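Pectate lyase (Pectobacterium carotovorum, PDB 4U49) probably cleaves polygalacturonate and methylated pectins by calcium-dependent beta-elimination, acting within the chain and leaving unsaturated galacturonate ends. Local coordinates at residues 39-53 / 63-77. Numbering follows the deposited sequence.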
ATOM      1  N   TRP A  39      -3.603   5.398  -9.502  1.00 11.36           N
ATOM      2  CA  TRP A  39      -3.606   6.815  -9.832  1.00 13.29           C
ATOM      3  C   TRP A  39      -3.762   7.722  -8.624  1.00 15.11           C
ATOM      4  O   TRP A  39      -4.214   7.300  -7.563  1.00 13.14           O
ATOM      5  CB  TRP A  39      -4.712   7.120 -10.854  1.00 12.80           C
ATOM      6  CG  TRP A  39      -6.118   6.806 -10.405  1.00 14.32           C
ATOM      7  CD1 TRP A  39      -7.008   7.667  -9.822  1.00 13.36           C
ATOM      8  CD2 TRP A  39      -6.806   5.550 -10.537  1.00 12.19           C
ATOM      9  NE1 TRP A  39      -8.198   7.021  -9.572  1.00 12.86           N
ATOM     10  CE2 TRP A  39      -8.096   5.727  -9.996  1.00 12.63           C
ATOM     11  CE3 TRP A  39      -6.445   4.298 -11.044  1.00 13.56           C
ATOM     12  CZ2 TRP A  39      -9.031   4.689  -9.957  1.00 11.99           C
ATOM     13  CZ3 TRP A  39      -7.380   3.273 -11.005  1.00 13.28           C
ATOM     14  CH2 TRP A  39      -8.656   3.477 -10.468  1.00 11.15           C
ATOM     15  N   SER A  40      -3.360   8.974  -8.797  1.00 15.94           N
ATOM     16  CA  SER A  40      -3.638  10.009  -7.819  1.00 13.71           C
ATOM     17  C   SER A  40      -4.383  11.132  -8.515  1.00 18.09           C
ATOM     18  O   SER A  40      -4.110  11.443  -9.674  1.00 14.17           O
ATOM     19  CB  SER A  40      -2.355  10.538  -7.181  1.00 16.44           C
ATOM     20  OG  SER A  40      -1.590  11.261  -8.127  1.00 24.10           O
ATOM     21  N   THR A  41      -5.327  11.740  -7.810  1.00 18.65           N
ATOM     22  CA  THR A  41      -6.067  12.860  -8.363  1.00 21.49           C
ATOM     23  C   THR A  41      -6.214  13.948  -7.304  1.00 22.49           C
ATOM     24  O   THR A  41      -6.245  13.663  -6.106  1.00 24.36           O
ATOM     25  CB  THR A  41      -7.459  12.423  -8.877  1.00 21.87           C
ATOM     26  OG1 THR A  41      -8.077  13.506  -9.587  1.00 23.90           O
ATOM     27  CG2 THR A  41      -8.352  11.990  -7.726  1.00 21.81           C
ATOM     28  N   ASP A  42      -6.272  15.198  -7.745  1.00 30.09           N
ATOM     29  CA  ASP A  42      -6.508  16.302  -6.825  1.00 29.45           C
ATOM     30  C   ASP A  42      -7.849  16.951  -7.123  1.00 29.83           C
ATOM     31  O   ASP A  42      -8.196  17.977  -6.538  1.00 34.27           O
ATOM     32  CB  ASP A  42      -5.378  17.331  -6.900  1.00 32.98           C
ATOM     33  CG  ASP A  42      -4.969  17.648  -8.322  1.00 32.42           C
ATOM     34  OD1 ASP A  42      -5.842  17.641  -9.214  1.00 29.19           O
ATOM     35  OD2 ASP A  42      -3.767  17.899  -8.550  1.00 35.20           O
ATOM     36  N   ALA A  43      -8.595  16.349  -8.044  1.00 28.42           N
ATOM     37  CA  ALA A  43      -9.962  16.771  -8.311  1.00 30.88           C
ATOM     38  C   ALA A  43     -10.779  16.584  -7.043  1.00 33.35           C
ATOM     39  O   ALA A  43     -10.798  15.500  -6.459  1.00 35.10           O
ATOM     40  CB  ALA A  43     -10.561  15.981  -9.463  1.00 23.97           C
ATOM     41  N   GLY A  44     -11.434  17.648  -6.599  1.00 39.41           N
ATOM     42  CA  GLY A  44     -12.199  17.585  -5.372  1.00 34.99           C
ATOM     43  C   GLY A  44     -13.608  17.097  -5.622  1.00 29.88           C
ATOM     44  O   GLY A  44     -14.112  17.194  -6.744  1.00 31.39           O
ATOM     45  N   ASN A  45     -14.228  16.546  -4.580  1.00 25.49           N
ATOM     46  CA  ASN A  45     -15.658  16.268  -4.589  1.00 26.37           C
ATOM     47  C   ASN A  45     -16.058  15.226  -5.636  1.00 25.42           C
ATOM     48  O   ASN A  45     -17.043  15.399  -6.349  1.00 22.90           O
ATOM     49  CB  ASN A  45     -16.416  17.581  -4.821  1.00 25.80           C
ATOM     50  CG  ASN A  45     -17.866  17.516  -4.392  1.00 30.73           C
ATOM     51  OD1 ASN A  45     -18.237  16.733  -3.517  1.00 32.35           O
ATOM     52  ND2 ASN A  45     -18.697  18.351  -5.007  1.00 25.48           N
ATOM     53  N   VAL A  46     -15.296  14.140  -5.732  1.00 22.83           N
ATOM     54  CA  VAL A  46     -15.556  13.145  -6.766  1.00 22.98           C
ATOM     55  C   VAL A  46     -16.680  12.193  -6.342  1.00 22.61           C
ATOM     56  O   VAL A  46     -16.836  11.872  -5.160  1.00 23.73           O
ATOM     57  CB  VAL A  46     -14.274  12.342  -7.123  1.00 24.35           C
ATOM     58  CG1 VAL A  46     -13.050  13.246  -7.082  1.00 22.87           C
ATOM     59  CG2 VAL A  46     -14.082  11.181  -6.193  1.00 26.86           C
ATOM     60  N   VAL A  47     -17.482  11.765  -7.310  1.00 19.65           N
ATOM     61  CA  VAL A  47     -18.614  10.893  -7.021  1.00 20.69           C
ATOM     62  C   VAL A  47     -18.541   9.578  -7.789  1.00 21.81           C
ATOM     63  O   VAL A  47     -19.171   8.595  -7.404  1.00 23.51           O
ATOM     64  CB  VAL A  47     -19.959  11.590  -7.334  1.00 26.65           C
ATOM     65  CG1 VAL A  47     -20.134  12.818  -6.459  1.00 23.75           C
ATOM     66  CG2 VAL A  47     -20.046  11.962  -8.808  1.00 24.08           C
ATOM     67  N   ARG A  48     -17.768   9.558  -8.872  1.00 19.91           N
ATOM     68  CA  ARG A  48     -17.620   8.353  -9.679  1.00 20.60           C
ATOM     69  C   ARG A  48     -16.308   8.373 -10.460  1.00 17.75           C
ATOM     70  O   ARG A  48     -15.768   9.438 -10.751  1.00 17.18           O
ATOM     71  CB  ARG A  48     -18.800   8.205 -10.645  1.00 21.42           C
ATOM     72  CG  ARG A  48     -18.963   6.807 -11.216  1.00 24.24           C
ATOM     73  CD  ARG A  48     -20.106   6.739 -12.217  1.00 25.60           C
ATOM     74  NE  ARG A  48     -19.694   7.124 -13.564  1.00 24.85           N
ATOM     75  CZ  ARG A  48     -20.207   8.147 -14.240  1.00 34.86           C
ATOM     76  NH1 ARG A  48     -21.159   8.894 -13.693  1.00 31.91           N
ATOM     77  NH2 ARG A  48     -19.773   8.418 -15.464  1.00 31.81           N
ATOM     78  N   GLN A  49     -15.799   7.190 -10.788  1.00 15.95           N
ATOM     79  CA  GLN A  49     -14.601   7.069 -11.610  1.00 15.97           C
ATOM     80  C   GLN A  49     -14.796   6.003 -12.689  1.00 20.22           C
ATOM     81  O   GLN A  49     -15.367   4.944 -12.427  1.00 22.61           O
ATOM     82  CB  GLN A  49     -13.389   6.737 -10.744  1.00 14.27           C
ATOM     83  CG  GLN A  49     -13.113   7.759  -9.661  1.00 14.34           C
ATOM     84  CD  GLN A  49     -11.942   7.374  -8.787  1.00 14.28           C
ATOM     85  OE1 GLN A  49     -10.843   7.908  -8.936  1.00 14.94           O
ATOM     86  NE2 GLN A  49     -12.170   6.445  -7.866  1.00 13.09           N
ATOM     87  N   ASP A  50     -14.322   6.284 -13.900  1.00 15.24           N
ATOM     88  CA  ASP A  50     -14.485   5.356 -15.021  1.00 17.21           C
ATOM     89  C   ASP A  50     -13.134   4.905 -15.565  1.00 19.09           C
ATOM     90  O   ASP A  50     -12.219   5.711 -15.710  1.00 20.06           O
ATOM     91  CB  ASP A  50     -15.297   5.999 -16.149  1.00 15.45           C
ATOM     92  CG  ASP A  50     -16.759   6.188 -15.791  1.00 24.33           C
ATOM     93  OD1 ASP A  50     -17.224   5.588 -14.802  1.00 19.83           O
ATOM     94  OD2 ASP A  50     -17.452   6.928 -16.519  1.00 24.72           O
ATOM     95  N   VAL A  51     -13.023   3.618 -15.877  1.00 17.25           N
ATOM     96  CA  VAL A  51     -11.787   3.057 -16.415  1.00 15.54           C
ATOM     97  C   VAL A  51     -11.920   2.731 -17.902  1.00 17.41           C
ATOM     98  O   VAL A  51     -12.849   2.030 -18.310  1.00 15.06           O
ATOM     99  CB  VAL A  51     -11.373   1.780 -15.662  1.00 14.12           C
ATOM    100  CG1 VAL A  51     -10.100   1.197 -16.259  1.00 16.67           C
ATOM    101  CG2 VAL A  51     -11.196   2.073 -14.178  1.00 14.73           C
ATOM    102  N   TYR A  52     -10.982   3.232 -18.703  1.00 15.33           N
ATOM    103  CA  TYR A  52     -10.991   3.003 -20.146  1.00 17.36           C
ATOM    104  C   TYR A  52      -9.748   2.256 -20.611  1.00 15.88           C
ATOM    105  O   TYR A  52      -8.659   2.437 -20.070  1.00 14.11           O
ATOM    106  CB  TYR A  52     -11.109   4.328 -20.902  1.00 15.98           C
ATOM    107  CG  TYR A  52     -12.470   4.972 -20.788  1.00 20.60           C
ATOM    108  CD1 TYR A  52     -13.412   4.830 -21.798  1.00 21.02           C
ATOM    109  CD2 TYR A  52     -12.813   5.719 -19.668  1.00 19.93           C
ATOM    110  CE1 TYR A  52     -14.661   5.413 -21.697  1.00 23.29           C
ATOM    111  CE2 TYR A  52     -14.060   6.308 -19.560  1.00 19.99           C
ATOM    112  CZ  TYR A  52     -14.977   6.152 -20.577  1.00 22.74           C
ATOM    113  OH  TYR A  52     -16.220   6.735 -20.473  1.00 22.53           O
ATOM    114  N   ARG A  53      -9.929   1.413 -21.622  1.00 19.19           N
ATOM    115  CA  ARG A  53      -8.839   0.644 -22.202  1.00 16.90           C
ATOM    116  C   ARG A  53      -8.909   0.708 -23.726  1.00 22.03           C
ATOM    117  O   ARG A  53      -9.988   0.608 -24.304  1.00 20.72           O
ATOM    118  CB  ARG A  53      -8.899  -0.808 -21.725  1.00 17.57           C
ATOM    119  CG  ARG A  53      -7.812  -1.699 -22.297  1.00 21.49           C
ATOM    120  CD  ARG A  53      -8.373  -3.067 -22.638  1.00 26.43           C
ATOM    121  NE  ARG A  53      -8.570  -3.898 -21.460  1.00 31.93           N
ATOM    122  CZ  ARG A  53      -9.420  -4.917 -21.397  1.00 23.42           C
ATOM    123  NH1 ARG A  53     -10.181  -5.224 -22.442  1.00 29.29           N
ATOM    124  NH2 ARG A  53      -9.522  -5.620 -20.280  1.00 24.87           N
ATOM    125  N   GLU A  63     -12.477   1.622 -24.907  1.00 23.86           N
ATOM    126  CA  GLU A  63     -13.753   1.163 -24.361  1.00 22.59           C
ATOM    127  C   GLU A  63     -13.734   1.249 -22.844  1.00 22.40           C
ATOM    128  O   GLU A  63     -12.701   1.039 -22.215  1.00 20.26           O
ATOM    129  CB  GLU A  63     -14.069  -0.270 -24.811  1.00 23.11           C
ATOM    130  CG  GLU A  63     -13.013  -1.294 -24.431  1.00 28.89           C
ATOM    131  CD  GLU A  63     -13.230  -2.633 -25.108  1.00 34.22           C
ATOM    132  OE1 GLU A  63     -12.581  -3.623 -24.707  1.00 34.90           O
ATOM    133  OE2 GLU A  63     -14.047  -2.690 -26.048  1.00 42.43           O
ATOM    134  N   LYS A  64     -14.881   1.580 -22.262  1.00 19.55           N
ATOM    135  CA  LYS A  64     -15.031   1.621 -20.810  1.00 19.68           C
ATOM    136  C   LYS A  64     -15.120   0.198 -20.263  1.00 17.86           C
ATOM    137  O   LYS A  64     -16.025  -0.549 -20.625  1.00 19.62           O
ATOM    138  CB  LYS A  64     -16.275   2.430 -20.427  1.00 16.99           C
ATOM    139  CG  LYS A  64     -16.557   2.532 -18.936  1.00 18.32           C
ATOM    140  CD  LYS A  64     -17.724   3.486 -18.673  1.00 18.13           C
ATOM    141  CE  LYS A  64     -18.161   3.479 -17.216  1.00 19.07           C
ATOM    142  NZ  LYS A  64     -19.294   4.428 -16.972  1.00 20.87           N
ATOM    143  N   ILE A  65     -14.175  -0.182 -19.404  1.00 16.85           N
ATOM    144  CA  ILE A  65     -14.149  -1.547 -18.888  1.00 16.45           C
ATOM    145  C   ILE A  65     -14.547  -1.634 -17.419  1.00 17.06           C
ATOM    146  O   ILE A  65     -14.669  -2.733 -16.879  1.00 16.97           O
ATOM    147  CB  ILE A  65     -12.754  -2.200 -19.052  1.00 20.55           C
ATOM    148  CG1 ILE A  65     -11.694  -1.423 -18.269  1.00 15.03           C
ATOM    149  CG2 ILE A  65     -12.381  -2.309 -20.528  1.00 20.48           C
ATOM    150  CD1 ILE A  65     -10.343  -2.131 -18.183  1.00 15.75           C
ATOM    151  N   ALA A  66     -14.760  -0.486 -16.776  1.00 15.18           N
ATOM    152  CA  ALA A  66     -15.151  -0.478 -15.367  1.00 15.74           C
ATOM    153  C   ALA A  66     -15.720   0.859 -14.908  1.00 15.87           C
ATOM    154  O   ALA A  66     -15.297   1.927 -15.354  1.00 15.02           O
ATOM    155  CB  ALA A  66     -13.966  -0.857 -14.491  1.00 15.11           C
ATOM    156  N   GLU A  67     -16.686   0.777 -14.002  1.00 14.91           N
ATOM    157  CA  GLU A  67     -17.249   1.943 -13.342  1.00 15.59           C
ATOM    158  C   GLU A  67     -17.026   1.770 -11.845  1.00 16.35           C
ATOM    159  O   GLU A  67     -17.448   0.769 -11.267  1.00 15.94           O
ATOM    160  CB  GLU A  67     -18.733   2.089 -13.674  1.00 16.17           C
ATOM    161  CG  GLU A  67     -19.357   3.378 -13.198  1.00 19.21           C
ATOM    162  CD  GLU A  67     -20.780   3.537 -13.689  1.00 20.78           C
ATOM    163  OE1 GLU A  67     -21.713   3.227 -12.918  1.00 24.06           O
ATOM    164  OE2 GLU A  67     -20.963   3.966 -14.847  1.00 18.40           O
ATOM    165  N   LEU A  68     -16.350   2.734 -11.225  1.00 14.54           N
ATOM    166  CA  LEU A  68     -15.864   2.567  -9.856  1.00 16.30           C
ATOM    167  C   LEU A  68     -16.477   3.547  -8.863  1.00 18.00           C
ATOM    168  O   LEU A  68     -17.086   4.548  -9.248  1.00 18.25           O
ATOM    169  CB  LEU A  68     -14.338   2.710  -9.816  1.00 13.60           C
ATOM    170  CG  LEU A  68     -13.512   1.829 -10.756  1.00 15.54           C
ATOM    171  CD1 LEU A  68     -12.019   2.061 -10.526  1.00 15.93           C
ATOM    172  CD2 LEU A  68     -13.857   0.358 -10.581  1.00 15.13           C
ATOM    173  N   ASN A  69     -16.296   3.262  -7.576  1.00 17.67           N
ATOM    174  CA  ASN A  69     -16.706   4.193  -6.535  1.00 19.23           C
ATOM    175  C   ASN A  69     -15.847   5.453  -6.567  1.00 17.77           C
ATOM    176  O   ASN A  69     -15.011   5.630  -7.454  1.00 17.42           O
ATOM    177  CB  ASN A  69     -16.649   3.532  -5.148  1.00 17.12           C
ATOM    178  CG  ASN A  69     -15.248   3.065  -4.762  1.00 21.54           C
ATOM    179  OD1 ASN A  69     -14.241   3.607  -5.213  1.00 18.36           O
ATOM    180  ND2 ASN A  69     -15.188   2.046  -3.910  1.00 21.83           N
ATOM    181  N   SER A  70     -16.042   6.320  -5.581  1.00 17.11           N
ATOM    182  CA  SER A  70     -15.362   7.607  -5.564  1.00 17.00           C
ATOM    183  C   SER A  70     -13.986   7.537  -4.903  1.00 15.79           C
ATOM    184  O   SER A  70     -13.170   8.441  -5.068  1.00 19.21           O
ATOM    185  CB  SER A  70     -16.228   8.643  -4.844  1.00 21.95           C
ATOM    186  OG  SER A  70     -16.388   8.309  -3.474  1.00 25.44           O
ATOM    187  N   SER A  71     -13.722   6.466  -4.165  1.00 16.58           N
ATOM    188  CA  SER A  71     -12.552   6.445  -3.288  1.00 17.83           C
ATOM    189  C   SER A  71     -11.400   5.540  -3.747  1.00 16.89           C
ATOM    190  O   SER A  71     -10.259   5.733  -3.321  1.00 16.00           O
ATOM    191  CB  SER A  71     -12.981   6.038  -1.878  1.00 20.00           C
ATOM    192  OG  SER A  71     -13.599   4.768  -1.886  1.00 17.26           O
ATOM    193  N   ASP A  72     -11.690   4.555  -4.592  1.00 14.71           N
ATOM    194  CA  ASP A  72     -10.644   3.673  -5.115  1.00 15.58           C
ATOM    195  C   ASP A  72      -9.608   4.466  -5.906  1.00 14.63           C
ATOM    196  O   ASP A  72      -9.955   5.388  -6.642  1.00 13.68           O
ATOM    197  CB  ASP A  72     -11.242   2.577  -6.006  1.00 16.62           C
ATOM    198  CG  ASP A  72     -11.911   1.463  -5.211  1.00 20.38           C
ATOM    199  OD1 ASP A  72     -12.037   1.586  -3.972  1.00 17.53           O
ATOM    200  OD2 ASP A  72     -12.326   0.464  -5.840  1.00 21.19           O
ATOM    201  N   ARG A  73      -8.336   4.112  -5.750  1.00 13.24           N
ATOM    202  CA  ARG A  73      -7.279   4.737  -6.539  1.00 11.98           C
ATOM    203  C   ARG A  73      -6.459   3.677  -7.267  1.00 12.88           C
ATOM    204  O   ARG A  73      -5.356   3.950  -7.745  1.00 11.87           O
ATOM    205  CB  ARG A  73      -6.374   5.600  -5.651  1.00 13.48           C
ATOM    206  CG  ARG A  73      -7.076   6.819  -5.041  1.00 12.56           C
ATOM    207  CD  ARG A  73      -7.545   7.798  -6.110  1.00 15.63           C
ATOM    208  NE  ARG A  73      -8.101   9.022  -5.532  1.00 15.36           N
ATOM    209  CZ  ARG A  73      -9.395   9.220  -5.297  1.00 15.72           C
ATOM    210  NH1 ARG A  73     -10.280   8.276  -5.587  1.00 13.81           N
ATOM    211  NH2 ARG A  73      -9.807  10.368  -4.773  1.00 18.33           N
ATOM    212  N   THR A  74      -7.002   2.463  -7.334  1.00 12.11           N
ATOM    213  CA  THR A  74      -6.416   1.386  -8.123  1.00 11.78           C
ATOM    214  C   THR A  74      -7.488   0.591  -8.855  1.00 13.98           C
ATOM    215  O   THR A  74      -8.668   0.669  -8.523  1.00 13.61           O
ATOM    216  CB  THR A  74      -5.617   0.389  -7.263  1.00 13.71           C
ATOM    217  OG1 THR A  74      -6.525  -0.385  -6.470  1.00 15.99           O
ATOM    218  CG2 THR A  74      -4.626   1.102  -6.362  1.00 12.30           C
ATOM    219  N   PHE A  75      -7.062  -0.182  -9.848  1.00 12.11           N
ATOM    220  CA  PHE A  75      -7.940  -1.125 -10.528  1.00 13.48           C
ATOM    221  C   PHE A  75      -7.123  -2.286 -11.072  1.00 15.46           C
ATOM    222  O   PHE A  75      -6.021  -2.091 -11.581  1.00 15.77           O
ATOM    223  CB  PHE A  75      -8.711  -0.447 -11.665  1.00 13.80           C
ATOM    224  CG  PHE A  75      -9.563  -1.394 -12.464  1.00 15.43           C
ATOM    225  CD1 PHE A  75     -10.793  -1.811 -11.980  1.00 16.60           C
ATOM    226  CD2 PHE A  75      -9.135  -1.872 -13.694  1.00 16.60           C
ATOM    227  CE1 PHE A  75     -11.580  -2.685 -12.707  1.00 14.26           C
ATOM    228  CE2 PHE A  75      -9.918  -2.748 -14.424  1.00 18.26           C
ATOM    229  CZ  PHE A  75     -11.141  -3.155 -13.929  1.00 14.69           C
ATOM    230  N   THR A  76      -7.671  -3.493 -10.968  1.00 16.16           N
ATOM    231  CA  THR A  76      -7.003  -4.680 -11.489  1.00 18.33           C
ATOM    232  C   THR A  76      -7.699  -5.185 -12.748  1.00 17.45           C
ATOM    233  O   THR A  76      -8.862  -5.578 -12.705  1.00 18.03           O
ATOM    234  CB  THR A  76      -6.964  -5.818 -10.451  1.00 14.99           C
ATOM    235  OG1 THR A  76      -6.239  -5.393  -9.290  1.00 19.66           O
ATOM    236  CG2 THR A  76      -6.289  -7.050 -11.039  1.00 19.67           C
ATOM    237  N   ASP A  77      -6.982  -5.174 -13.867  1.00 16.99           N
ATOM    238  CA  ASP A  77      -7.529  -5.651 -15.132  1.00 19.85           C
ATOM    239  C   ASP A  77      -7.096  -7.089 -15.391  1.00 20.95           C
ATOM    240  O   ASP A  77      -5.917  -7.363 -15.612  1.00 19.46           O
ATOM    241  CB  ASP A  77      -7.091  -4.740 -16.287  1.00 20.25           C
ATOM    242  CG  ASP A  77      -7.703  -5.143 -17.620  1.00 22.70           C
ATOM    243  OD1 ASP A  77      -7.308  -4.567 -18.654  1.00 21.85           O
ATOM    244  OD2 ASP A  77      -8.576  -6.036 -17.642  1.00 24.55           O
TER
HETATM  245  O   HOH W   1      -5.920  10.680  -5.286  1.00 24.25           O
HETATM  246  O   HOH W   2      -8.259  12.718  -3.920  1.00 25.99           O
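Trp39 lays one face of its indole over the Arg73-Thr74 backbone, with Arg73 C 3.6 Å above the ring plane and Arg73 CA forming a CH-pi contact with the five-membered ring, while Leu68 CD1 meets the ring edge near CH2. In the ring plane, Trp39 NE1 donates to Gln49 OE1 (2.9 Å). With OE1 so engaged, Gln49 NE2 donates to Asn69 O (3.0 Å) and, on a lone pair in the carbonyl plane, to Asp72 O (2.7 Å); together the three bonds fix the amide's rotation. Asp72 O also accepts from Arg73 NH1, and two waters link the Arg73 guanidinium to the backbone of Thr41.

Strands 46-54 and 62-68 form an antiparallel hairpin with a classic beta bulge, where Ile65 and Ala66 both face Val51. Val51 reaches Leu68 CD1 and one face of the Phe75 ring through CG2. With CG anti to the backbone N (chi1 179°) and the chain bent beyond it, Arg53 grips Asp77 side-on through NE and NH2 (NH2 to OD2 2.8 Å); Thr79 bonds to both Arg53 NH2 and Asp77 OD2, and Tyr88 OH to Asp77 OD1. On the opposite face of the hairpin, Asp50 is held side-on by Arg48 NE and NH2, one to each oxygen, and salt-bridged to Lys64 through a weak hydrogen bond; Lys64 NZ also binds Glu67 OE2 (2.7 Å).

The contact thus joins two small antiparallel sheets of the N-terminal region, apart from the calcium site, its apolar centre flanked by the doubly donating Gln49 amide and paired charges that probably largely neutralise one another.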